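Local coordinates for protein putative poly(3-hydroxybutyrate) depolymerase LpqC (Bordetella parapertussis 12822, PDB 3D0K) that probably hydrolyses ester bonds as an alpha/beta-hydrolase, perhaps those of poly(3-hydroxybutyrate), at residues A[14-19]-A[132-137]; A[43-48]-A[77-82]; A[143-148]-A[168-173]; A[267-272]-A[293-298]. One frame throughout, in Å; residues are numbered along the deposited sequence. Where two conformers were deposited one is given.

Contact 1. Residues A[14-19]-A[132-137]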
# COMPACT_ATOMS: atom_id res chain seq x y z
N ARG A 14 17.73 -1.32 16.80
CA ARG A 14 17.75 -0.01 16.11
C ARG A 14 16.43 0.72 16.17
O ARG A 14 16.38 1.91 16.53
CB ARG A 14 18.24 -0.14 14.66
CG ARG A 14 19.76 -0.22 14.64
CD ARG A 14 20.35 -0.23 13.23
NE ARG A 14 20.32 -1.58 12.71
CZ ARG A 14 21.27 -2.50 12.91
NH1 ARG A 14 22.36 -2.23 13.62
NH2 ARG A 14 21.11 -3.71 12.40
N ILE A 15 15.36 -0.01 15.89
CA ILE A 15 14.02 0.56 15.87
C ILE A 15 13.64 1.02 17.29
O ILE A 15 12.99 2.03 17.45
CB ILE A 15 12.95 -0.42 15.28
CG1 ILE A 15 13.13 -0.55 13.77
CG2 ILE A 15 11.49 0.08 15.60
CD1 ILE A 15 12.29 -1.63 13.13
N ALA A 16 14.03 0.24 18.29
CA ALA A 16 13.76 0.60 19.69
C ALA A 16 14.40 1.94 20.06
O ALA A 16 13.80 2.76 20.78
CB ALA A 16 14.23 -0.54 20.64
N LEU A 17 15.59 2.20 19.53
CA LEU A 17 16.34 3.43 19.83
C LEU A 17 15.85 4.64 19.03
O LEU A 17 16.01 5.78 19.46
CB LEU A 17 17.81 3.20 19.51
CG LEU A 17 18.57 2.23 20.41
CD1 LEU A 17 19.97 1.90 19.86
CD2 LEU A 17 18.65 2.82 21.80
N GLU A 18 15.28 4.39 17.85
CA GLU A 18 14.92 5.47 16.93
C GLU A 18 13.45 5.86 17.00
O GLU A 18 13.09 6.99 16.66
CB GLU A 18 15.21 5.07 15.48
CG GLU A 18 16.73 4.90 15.13
CD GLU A 18 17.38 6.19 14.61
OE1 GLU A 18 17.03 7.30 15.12
OE2 GLU A 18 18.25 6.10 13.68
N LEU A 19 12.60 4.93 17.42
CA LEU A 19 11.17 5.15 17.36
C LEU A 19 10.57 5.27 18.78
O LEU A 19 9.34 5.32 18.95
CB LEU A 19 10.54 4.00 16.56
CG LEU A 19 9.33 4.23 15.69
CD1 LEU A 19 9.47 5.53 14.91
CD2 LEU A 19 9.10 3.03 14.76
N ARG A 132 7.41 -4.74 16.45
CA ARG A 132 6.94 -5.56 17.57
C ARG A 132 8.04 -6.14 18.48
O ARG A 132 7.88 -6.12 19.71
CB ARG A 132 6.05 -6.68 17.01
CG ARG A 132 4.86 -7.07 17.86
CD ARG A 132 3.96 -7.97 17.01
NE ARG A 132 4.57 -9.28 16.74
CZ ARG A 132 4.03 -10.45 17.09
NH1 ARG A 132 2.85 -10.49 17.72
NH2 ARG A 132 4.66 -11.58 16.80
N ALA A 133 9.13 -6.66 17.91
CA ALA A 133 10.25 -7.14 18.72
C ALA A 133 10.89 -5.98 19.46
O ALA A 133 11.38 -6.18 20.55
CB ALA A 133 11.30 -7.90 17.85
N ALA A 134 10.81 -4.75 18.91
CA ALA A 134 11.37 -3.57 19.58
C ALA A 134 10.50 -3.14 20.75
O ALA A 134 10.90 -2.29 21.55
CB ALA A 134 11.47 -2.41 18.56
N GLU A 135 9.28 -3.70 20.82
CA GLU A 135 8.25 -3.37 21.84
C GLU A 135 7.78 -1.93 21.66
O GLU A 135 7.36 -1.27 22.62
CB GLU A 135 8.74 -3.61 23.30
CG GLU A 135 8.95 -5.10 23.69
CD GLU A 135 9.31 -5.27 25.17
OE1 GLU A 135 10.44 -4.89 25.60
OE2 GLU A 135 8.46 -5.78 25.93
N ILE A 136 7.89 -1.43 20.43
CA ILE A 136 7.43 -0.07 20.11
C ILE A 136 5.90 -0.10 19.95
O ILE A 136 5.18 0.82 20.39
CB ILE A 136 8.16 0.48 18.85
CG1 ILE A 136 9.64 0.78 19.17
CG2 ILE A 136 7.43 1.71 18.28
CD1 ILE A 136 9.88 1.85 20.26
N ALA A 137 5.39 -1.15 19.32
CA ALA A 137 3.96 -1.27 19.11
C ALA A 137 3.60 -2.72 19.11
O ALA A 137 4.39 -3.55 18.64
CB ALA A 137 3.56 -0.62 17.75
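Ala134 points its methyl straight at helix 14-18, and Ile136, two residues on, does the same beside it. The Ala134 CB sits against the backbone N of Ala16, 3.7 Å away, with two apolar neighbours: Ile15 CG2 at 3.9 Å and Ala16 CB, which comes in from the flank at the same distance. Small residues on both sides explain the close backbones, with the CA atoms of Ala16 and Ala134 only 4.8 Å apart. Ile136 uses both of its branches. In this residue CG2 is anti to the backbone N and CG1 lies beside that N (chi1 -71°), a division that lets the two branches reach different partners. CG1 meets Ile15 CG2 at 4.1 Å, the two side chains meeting at a slant. CG2 touches Leu19 CG at 4.1 Å, and here the side chains are nearly perpendicular. CD1 runs on to the backbone, 3.7 Å from Leu19 O, where helix 11-18 has just ended. The turn that presents Ile136 follows a Schellman motif closing helix 122-133, in which Glu135 has a positive phi of 66°. Ile27 and Thr44 of the neighbouring strands also touch Leu19, so the two helix ends pack together at the flank of the sheet where strands 23-29 and 40-46 lie. No hydrogen bond joins the segments: Leu19 O is bonded to Arg46 instead, and Ile15 O is taken up by Leu19 N within the helix end. Attachment between the two helix ends therefore rests on close-fitting methyl and branched aliphatic groups.

Contact 2. Residues A[43-48]-A[77-82]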
# COMPACT_ATOMS: atom_id res chain seq x y z
N ASN A 43 10.56 6.37 6.88
CA ASN A 43 10.23 7.75 7.26
C ASN A 43 9.05 7.63 8.19
O ASN A 43 7.98 7.17 7.81
CB ASN A 43 9.92 8.62 6.03
CG ASN A 43 11.17 8.98 5.29
OD1 ASN A 43 12.01 9.72 5.84
ND2 ASN A 43 11.37 8.42 4.06
N THR A 44 9.28 7.98 9.45
CA THR A 44 8.32 7.67 10.50
C THR A 44 7.77 8.94 11.15
O THR A 44 8.40 10.02 11.11
CB THR A 44 8.97 6.79 11.58
OG1 THR A 44 10.06 7.51 12.22
CG2 THR A 44 9.46 5.50 10.96
N TYR A 45 6.61 8.79 11.79
CA TYR A 45 6.13 9.83 12.71
C TYR A 45 5.52 9.17 13.92
O TYR A 45 4.64 8.30 13.81
CB TYR A 45 5.12 10.76 12.06
CG TYR A 45 4.64 11.81 13.00
CD1 TYR A 45 5.47 12.88 13.34
CD2 TYR A 45 3.34 11.77 13.51
CE1 TYR A 45 5.02 13.89 14.24
CE2 TYR A 45 2.87 12.77 14.41
CZ TYR A 45 3.71 13.80 14.78
OH TYR A 45 3.23 14.77 15.65
N ARG A 46 5.96 9.63 15.08
CA ARG A 46 5.36 9.19 16.31
C ARG A 46 4.79 10.40 17.06
O ARG A 46 5.52 11.34 17.37
CB ARG A 46 6.40 8.48 17.21
CG ARG A 46 5.82 8.12 18.55
CD ARG A 46 6.83 7.32 19.35
NE ARG A 46 6.25 7.06 20.66
CZ ARG A 46 6.43 5.93 21.33
NH1 ARG A 46 5.83 5.76 22.48
NH2 ARG A 46 7.23 4.98 20.81
N PRO A 47 3.47 10.42 17.31
CA PRO A 47 2.86 11.57 18.02
C PRO A 47 3.17 11.53 19.51
O PRO A 47 3.43 10.46 20.07
CB PRO A 47 1.34 11.37 17.86
CG PRO A 47 1.19 9.93 17.60
CD PRO A 47 2.48 9.39 16.92
N TYR A 48 3.08 12.68 20.17
CA TYR A 48 3.07 12.63 21.64
C TYR A 48 1.84 11.84 22.07
O TYR A 48 0.79 11.92 21.45
CB TYR A 48 3.02 14.02 22.23
CG TYR A 48 4.30 14.76 21.97
CD1 TYR A 48 5.46 14.42 22.66
CD2 TYR A 48 4.33 15.82 21.09
CE1 TYR A 48 6.66 15.11 22.47
CE2 TYR A 48 5.54 16.52 20.87
CZ TYR A 48 6.68 16.15 21.58
OH TYR A 48 7.85 16.82 21.36
N ALA A 77 -3.70 13.44 11.34
CA ALA A 77 -4.46 12.26 11.77
C ALA A 77 -3.72 11.50 12.92
O ALA A 77 -4.36 11.01 13.85
CB ALA A 77 -4.75 11.31 10.55
N ALA A 78 -2.37 11.42 12.85
CA ALA A 78 -1.58 10.71 13.88
C ALA A 78 -1.69 11.46 15.18
O ALA A 78 -1.80 10.86 16.25
CB ALA A 78 -0.09 10.62 13.47
N ASP A 79 -1.66 12.79 15.11
CA ASP A 79 -1.76 13.60 16.36
C ASP A 79 -3.14 13.44 17.00
O ASP A 79 -3.26 13.37 18.24
CB ASP A 79 -1.55 15.07 16.03
CG ASP A 79 -0.09 15.39 15.75
OD1 ASP A 79 0.79 14.59 16.12
OD2 ASP A 79 0.17 16.46 15.16
N ARG A 80 -4.19 13.43 16.17
CA ARG A 80 -5.59 13.32 16.67
C ARG A 80 -5.88 11.90 17.24
O ARG A 80 -6.38 11.73 18.36
CB ARG A 80 -6.57 13.70 15.54
CG ARG A 80 -8.05 13.65 15.91
CD ARG A 80 -8.82 14.76 15.17
NE ARG A 80 -10.27 14.51 15.12
CZ ARG A 80 -10.90 13.92 14.10
NH1 ARG A 80 -10.24 13.54 13.00
NH2 ARG A 80 -12.21 13.73 14.17
N HIS A 81 -5.50 10.89 16.48
CA HIS A 81 -5.83 9.52 16.82
C HIS A 81 -4.74 8.73 17.50
O HIS A 81 -5.00 7.58 17.87
CB HIS A 81 -6.33 8.78 15.56
CG HIS A 81 -7.50 9.44 14.92
ND1 HIS A 81 -8.75 9.44 15.50
CD2 HIS A 81 -7.61 10.14 13.77
CE1 HIS A 81 -9.58 10.12 14.73
NE2 HIS A 81 -8.92 10.53 13.66
N LYS A 82 -3.55 9.34 17.68
CA LYS A 82 -2.39 8.65 18.31
C LYS A 82 -1.99 7.41 17.48
O LYS A 82 -2.02 6.30 17.96
CB LYS A 82 -2.66 8.31 19.77
CG LYS A 82 -3.12 9.52 20.63
CD LYS A 82 -2.19 10.69 20.43
CE LYS A 82 -2.62 11.89 21.29
NZ LYS A 82 -2.12 13.13 20.62
O HOH W 1 1.89 14.86 18.74
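Tyr45 OH donates to Asp79 OD1 at a modelled distance of 2.5 Å, so short that its exact length is best treated with caution. Tyr45 CG lies anti to the backbone N (chi1 180°), carrying the phenol from the strand to the helix, where OD1 lies at the ring edge, near its plane. The carboxylate is turned 63° from the ring. The same OD1 also accepts from a water at 2.9 Å, and that water in turn accepts from Tyr48 N, so the carboxylate reaches the backbone of the loop after the strand. Lys82, bent at chi2 (-50°), is held on its own helix end, NZ donating to Asp79 O at 2.6 Å in the carbonyl plane; across the contact NZ makes a weak bond to Tyr48 O at 3.3 Å. The tyrosine-aspartate bond, the water and the packing fasten helix 75-81 to strand 40-46, which lies between strands 23-29 and 84-89, antiparallel to both, in the mixed sheet of an alpha/beta-hydrolase fold. Away from these bonds, Ala78 CB rests 3.6 Å from Tyr45 CD2, again at the ring edge, and the same alanine touches Ile85 of strand 84-89. Pro47 packs on the helix end: its CG lies 3.4 Å from Ala78 O and near Lys82 CA. Arg71 of helix 67-73 and Arg24 of strand 23-29 also touch the tyrosine.

Contact 3. Residues A[143-148]-A[168-173]. With SO4 (sulfate ion), chain G.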
# COMPACT_ATOMS: atom_id res chain seq x y z
N TYR A 143 -2.75 -0.82 9.81
CA TYR A 143 -3.47 -0.33 8.65
C TYR A 143 -2.48 -0.07 7.51
O TYR A 143 -1.39 0.46 7.75
CB TYR A 143 -4.15 0.97 9.06
CG TYR A 143 -5.25 0.82 10.07
CD1 TYR A 143 -4.96 0.63 11.45
CD2 TYR A 143 -6.61 0.89 9.66
CE1 TYR A 143 -6.01 0.52 12.37
CE2 TYR A 143 -7.67 0.80 10.57
CZ TYR A 143 -7.35 0.61 11.92
OH TYR A 143 -8.33 0.49 12.85
N LEU A 144 -2.76 -0.55 6.29
CA LEU A 144 -1.82 -0.41 5.20
C LEU A 144 -2.51 0.47 4.12
O LEU A 144 -3.62 0.14 3.67
CB LEU A 144 -1.51 -1.78 4.63
CG LEU A 144 -0.70 -1.77 3.32
CD1 LEU A 144 0.68 -1.08 3.56
CD2 LEU A 144 -0.48 -3.22 2.82
N PHE A 145 -1.87 1.58 3.78
CA PHE A 145 -2.40 2.54 2.78
C PHE A 145 -1.35 2.76 1.70
O PHE A 145 -0.16 2.84 2.00
CB PHE A 145 -2.71 3.86 3.45
CG PHE A 145 -2.99 5.00 2.48
CD1 PHE A 145 -4.25 5.16 1.92
CD2 PHE A 145 -1.98 5.86 2.12
CE1 PHE A 145 -4.52 6.21 1.07
CE2 PHE A 145 -2.21 6.91 1.25
CZ PHE A 145 -3.50 7.10 0.72
N GLY A 146 -1.77 2.90 0.43
CA GLY A 146 -0.81 3.22 -0.60
C GLY A 146 -1.54 4.11 -1.60
O GLY A 146 -2.74 3.88 -1.83
N HIS A 147 -0.87 5.11 -2.15
CA HIS A 147 -1.46 5.93 -3.20
C HIS A 147 -0.67 5.80 -4.50
O HIS A 147 0.58 5.83 -4.48
CB HIS A 147 -1.51 7.40 -2.74
CG HIS A 147 -2.09 8.35 -3.77
ND1 HIS A 147 -3.44 8.47 -4.03
CD2 HIS A 147 -1.48 9.25 -4.57
CE1 HIS A 147 -3.63 9.40 -4.97
NE2 HIS A 147 -2.45 9.84 -5.34
N SER A 148 -1.38 5.76 -5.64
CA SER A 148 -0.72 5.76 -6.94
C SER A 148 0.20 4.56 -7.10
O SER A 148 -0.29 3.44 -6.96
CB SER A 148 -0.04 7.09 -7.27
OG SER A 148 -0.17 7.32 -8.70
N ALA A 168 -6.55 -3.69 8.20
CA ALA A 168 -7.29 -2.97 7.15
C ALA A 168 -6.30 -2.57 6.10
O ALA A 168 -5.13 -2.28 6.41
CB ALA A 168 -7.97 -1.70 7.73
N VAL A 169 -6.75 -2.51 4.84
CA VAL A 169 -5.90 -2.25 3.69
C VAL A 169 -6.72 -1.43 2.67
O VAL A 169 -7.86 -1.77 2.34
CB VAL A 169 -5.39 -3.54 2.98
CG1 VAL A 169 -4.52 -3.18 1.73
CG2 VAL A 169 -4.59 -4.43 4.00
N THR A 170 -6.13 -0.34 2.24
CA THR A 170 -6.70 0.55 1.23
C THR A 170 -5.68 0.86 0.13
O THR A 170 -4.57 1.33 0.40
CB THR A 170 -7.15 1.83 1.87
OG1 THR A 170 -8.21 1.55 2.77
CG2 THR A 170 -7.63 2.84 0.78
N ALA A 171 -6.09 0.65 -1.14
CA ALA A 171 -5.26 1.04 -2.24
C ALA A 171 -5.95 2.22 -2.92
O ALA A 171 -7.11 2.12 -3.31
CB ALA A 171 -5.08 -0.13 -3.23
N ALA A 172 -5.27 3.35 -2.99
CA ALA A 172 -5.92 4.56 -3.41
C ALA A 172 -5.39 5.00 -4.80
O ALA A 172 -4.18 5.13 -4.98
CB ALA A 172 -5.68 5.65 -2.35
N ASN A 173 -6.27 5.27 -5.75
CA ASN A 173 -5.82 5.71 -7.12
C ASN A 173 -4.61 4.95 -7.70
O ASN A 173 -3.69 5.58 -8.19
CB ASN A 173 -5.49 7.25 -7.18
CG ASN A 173 -6.71 8.12 -6.85
OD1 ASN A 173 -7.85 7.69 -7.04
ND2 ASN A 173 -6.46 9.33 -6.28
S SO4 G . 1.70 10.63 -6.53
O1 SO4 G . 0.29 10.90 -6.33
O2 SO4 G . 1.87 9.91 -7.78
O3 SO4 G . 2.45 11.87 -6.57
O4 SO4 G . 2.18 9.84 -5.39
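Ala172 O is approached by two groups of segment 143-148: Ser148 N donates to it at 2.9 Å, almost in line with the carbonyl, and His147 CA adds a CH...O contact. Four more backbone bonds continue this parallel pairing, the shortest running from Ala172 N to Gly146 O at 2.8 Å; the bond from Gly146 N to Thr170 O is stretched to 3.2 Å. Tyr143, Phe145 and His147 share one face with Ala168, Thr170 and Ala172, pair by pair, with Phe145 CE1 3.7 Å from Ala172 CB. On the other, Leu144 and Val169 lie side by side against helix 149-160. At the strand ends, the His147 imidazole and the Asn173 amide run alongside each other, planes 69° apart, with His147 CE1 3.1 Å from Asn173 ND2. Asn173 OD1 is fixed by Gly213 N. A sulfate approaches the His147 ring edge, its O1 3.0 Å from His147 CD2. Ser148 has unusual backbone torsions (phi 60°, psi -123°) directly before helix 149-160, which links the two parallel strands as a beta-alpha-beta crossover. This strand-turn-helix, with Gly146 and Gly150 around the serine in GxSxG, fits the nucleophile elbow of alpha/beta hydrolases, probably with Ser148 as nucleophile.

Contact 4. Residues A[267-272]-A[293-298]. With SO4 (sulfate ion), chain G.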
# COMPACT_ATOMS: atom_id res chain seq x y z
N PRO A 267 -15.91 11.71 -3.93
CA PRO A 267 -16.40 12.75 -4.82
C PRO A 267 -15.54 14.02 -4.75
O PRO A 267 -15.20 14.52 -3.65
CB PRO A 267 -17.85 13.01 -4.34
CG PRO A 267 -18.06 12.20 -3.09
CD PRO A 267 -16.77 11.51 -2.75
N GLY A 268 -15.15 14.50 -5.93
CA GLY A 268 -14.45 15.79 -6.06
C GLY A 268 -12.95 15.80 -5.78
O GLY A 268 -12.36 16.86 -5.73
N ILE A 269 -12.34 14.64 -5.59
CA ILE A 269 -10.92 14.55 -5.33
C ILE A 269 -10.30 13.86 -6.53
O ILE A 269 -10.88 12.93 -7.05
CB ILE A 269 -10.63 13.76 -4.03
CG1 ILE A 269 -11.26 14.45 -2.79
CG2 ILE A 269 -9.12 13.62 -3.77
CD1 ILE A 269 -10.88 15.97 -2.66
N GLY A 270 -9.12 14.31 -6.94
CA GLY A 270 -8.45 13.70 -8.10
C GLY A 270 -7.21 12.94 -7.66
O GLY A 270 -7.25 12.20 -6.69
N HIS A 271 -6.11 13.14 -8.39
CA HIS A 271 -4.87 12.44 -8.12
C HIS A 271 -4.01 13.22 -7.13
O HIS A 271 -3.04 13.89 -7.51
CB HIS A 271 -4.14 12.18 -9.44
CG HIS A 271 -3.10 11.11 -9.34
ND1 HIS A 271 -3.42 9.79 -9.12
CD2 HIS A 271 -1.75 11.18 -9.38
CE1 HIS A 271 -2.31 9.08 -9.05
NE2 HIS A 271 -1.28 9.90 -9.19
N ASP A 272 -4.37 13.13 -5.84
CA ASP A 272 -3.86 14.01 -4.81
C ASP A 272 -3.64 13.11 -3.57
O ASP A 272 -4.56 12.83 -2.80
CB ASP A 272 -4.90 15.12 -4.57
CG ASP A 272 -4.47 16.19 -3.55
OD1 ASP A 272 -5.15 17.26 -3.57
OD2 ASP A 272 -3.50 16.02 -2.74
N ALA A 293 -18.00 20.20 2.09
CA ALA A 293 -17.22 21.39 2.44
C ALA A 293 -15.78 21.04 2.73
O ALA A 293 -14.85 21.74 2.30
CB ALA A 293 -17.84 22.11 3.65
N GLU A 294 -15.57 19.97 3.50
CA GLU A 294 -14.24 19.48 3.76
C GLU A 294 -13.60 18.98 2.47
O GLU A 294 -12.48 19.35 2.13
CB GLU A 294 -14.26 18.36 4.79
CG GLU A 294 -13.59 18.73 6.08
CD GLU A 294 -12.09 18.57 5.99
OE1 GLU A 294 -11.62 17.47 6.36
OE2 GLU A 294 -11.41 19.53 5.55
N LEU A 295 -14.32 18.13 1.75
CA LEU A 295 -13.78 17.63 0.48
C LEU A 295 -13.36 18.80 -0.42
O LEU A 295 -12.27 18.79 -0.97
CB LEU A 295 -14.77 16.72 -0.23
CG LEU A 295 -15.03 15.41 0.52
CD1 LEU A 295 -16.04 14.60 -0.22
CD2 LEU A 295 -13.73 14.60 0.77
N ALA A 296 -14.20 19.82 -0.53
CA ALA A 296 -13.84 21.02 -1.31
C ALA A 296 -12.59 21.71 -0.76
O ALA A 296 -11.76 22.20 -1.53
CB ALA A 296 -15.02 21.99 -1.41
N ARG A 297 -12.43 21.70 0.56
CA ARG A 297 -11.24 22.25 1.19
C ARG A 297 -10.04 21.46 0.72
O ARG A 297 -9.04 22.05 0.31
CB ARG A 297 -11.35 22.16 2.71
CG ARG A 297 -10.41 23.06 3.49
CD ARG A 297 -11.07 23.48 4.81
NE ARG A 297 -12.40 24.09 4.61
CZ ARG A 297 -13.56 23.61 5.08
NH1 ARG A 297 -13.59 22.48 5.80
NH2 ARG A 297 -14.70 24.26 4.83
N LEU A 298 -10.15 20.13 0.77
CA LEU A 298 -9.08 19.23 0.34
C LEU A 298 -8.78 19.31 -1.16
O LEU A 298 -7.64 19.16 -1.55
CB LEU A 298 -9.39 17.79 0.77
CG LEU A 298 -9.34 17.57 2.28
CD1 LEU A 298 -9.95 16.23 2.69
CD2 LEU A 298 -7.91 17.66 2.78
S SO4 G . 1.70 10.63 -6.53
O1 SO4 G . 0.29 10.90 -6.33
O2 SO4 G . 1.87 9.91 -7.78
O3 SO4 G . 2.45 11.87 -6.57
O4 SO4 G . 2.18 9.84 -5.39
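Pro267 presents its ring CD to Leu295 CD1 at 4.1 Å, whereas the planar groups of these segments meet partners outside this apolar pairing. One face of the Arg297 guanidinium carries Ala293 O, 3.5 Å above the plane and over its centre, within the helix itself. The His271 ring is approached obliquely by sulfate O1, and its NE2 makes a weak bond to sulfate O2 at 3.5 Å; the His147 ring also meets the His271 ring, planes about 35° apart. His271 ND1 bonds to Asp216, consistent with a Ser-His-Asp triad completed by Ser148. Back at the helix, Leu295 CD1 also lies 3.5 Å from Pro267 O. Ile269 has CG1 beside its backbone N (chi1 -61°) and chi2 near -52°; these torsions turn CD1 toward helix 292-298, where it lies 3.6 Å from Leu295 O and 4.2 Å from Leu298 CB. Ala275 and Met276 of helix 273-286 touch the same isoleucine, and Val279 touches Leu295. Asp272, the N-cap of helix 273-286, bonds through OD2 to Ala275 N. With no hydrogen bond crossing it, the contact secures the C-terminal helix by aliphatic packing on the outer part of the loop, while the loop's polar histidine is committed to the probable catalytic site.

How the contacts relate
Contact 3 is the core of the set, about 4 Å from the chain centre to its own and made of backbone hydrogen bonds between strands. The other three centres lie about 18 to 22 Å out, yet contact 1 is buried despite its peripheral place, while contacts 2 and 4 are partly buried. Contacts 1 and 2 touch through Leu19 and strand 40-46, and contact 2 is nested in the loop closed by contact 1. Contact 1 is apolar, contact 2 mixed, with polar links beside apolar packing. Contacts 3 and 4 meet around Ser148 and His271, which probably belong to one triad; the sulfate lies beside both. Contacts 1 and 4, both apolar, are farthest apart, with centres about 36 Å from each other.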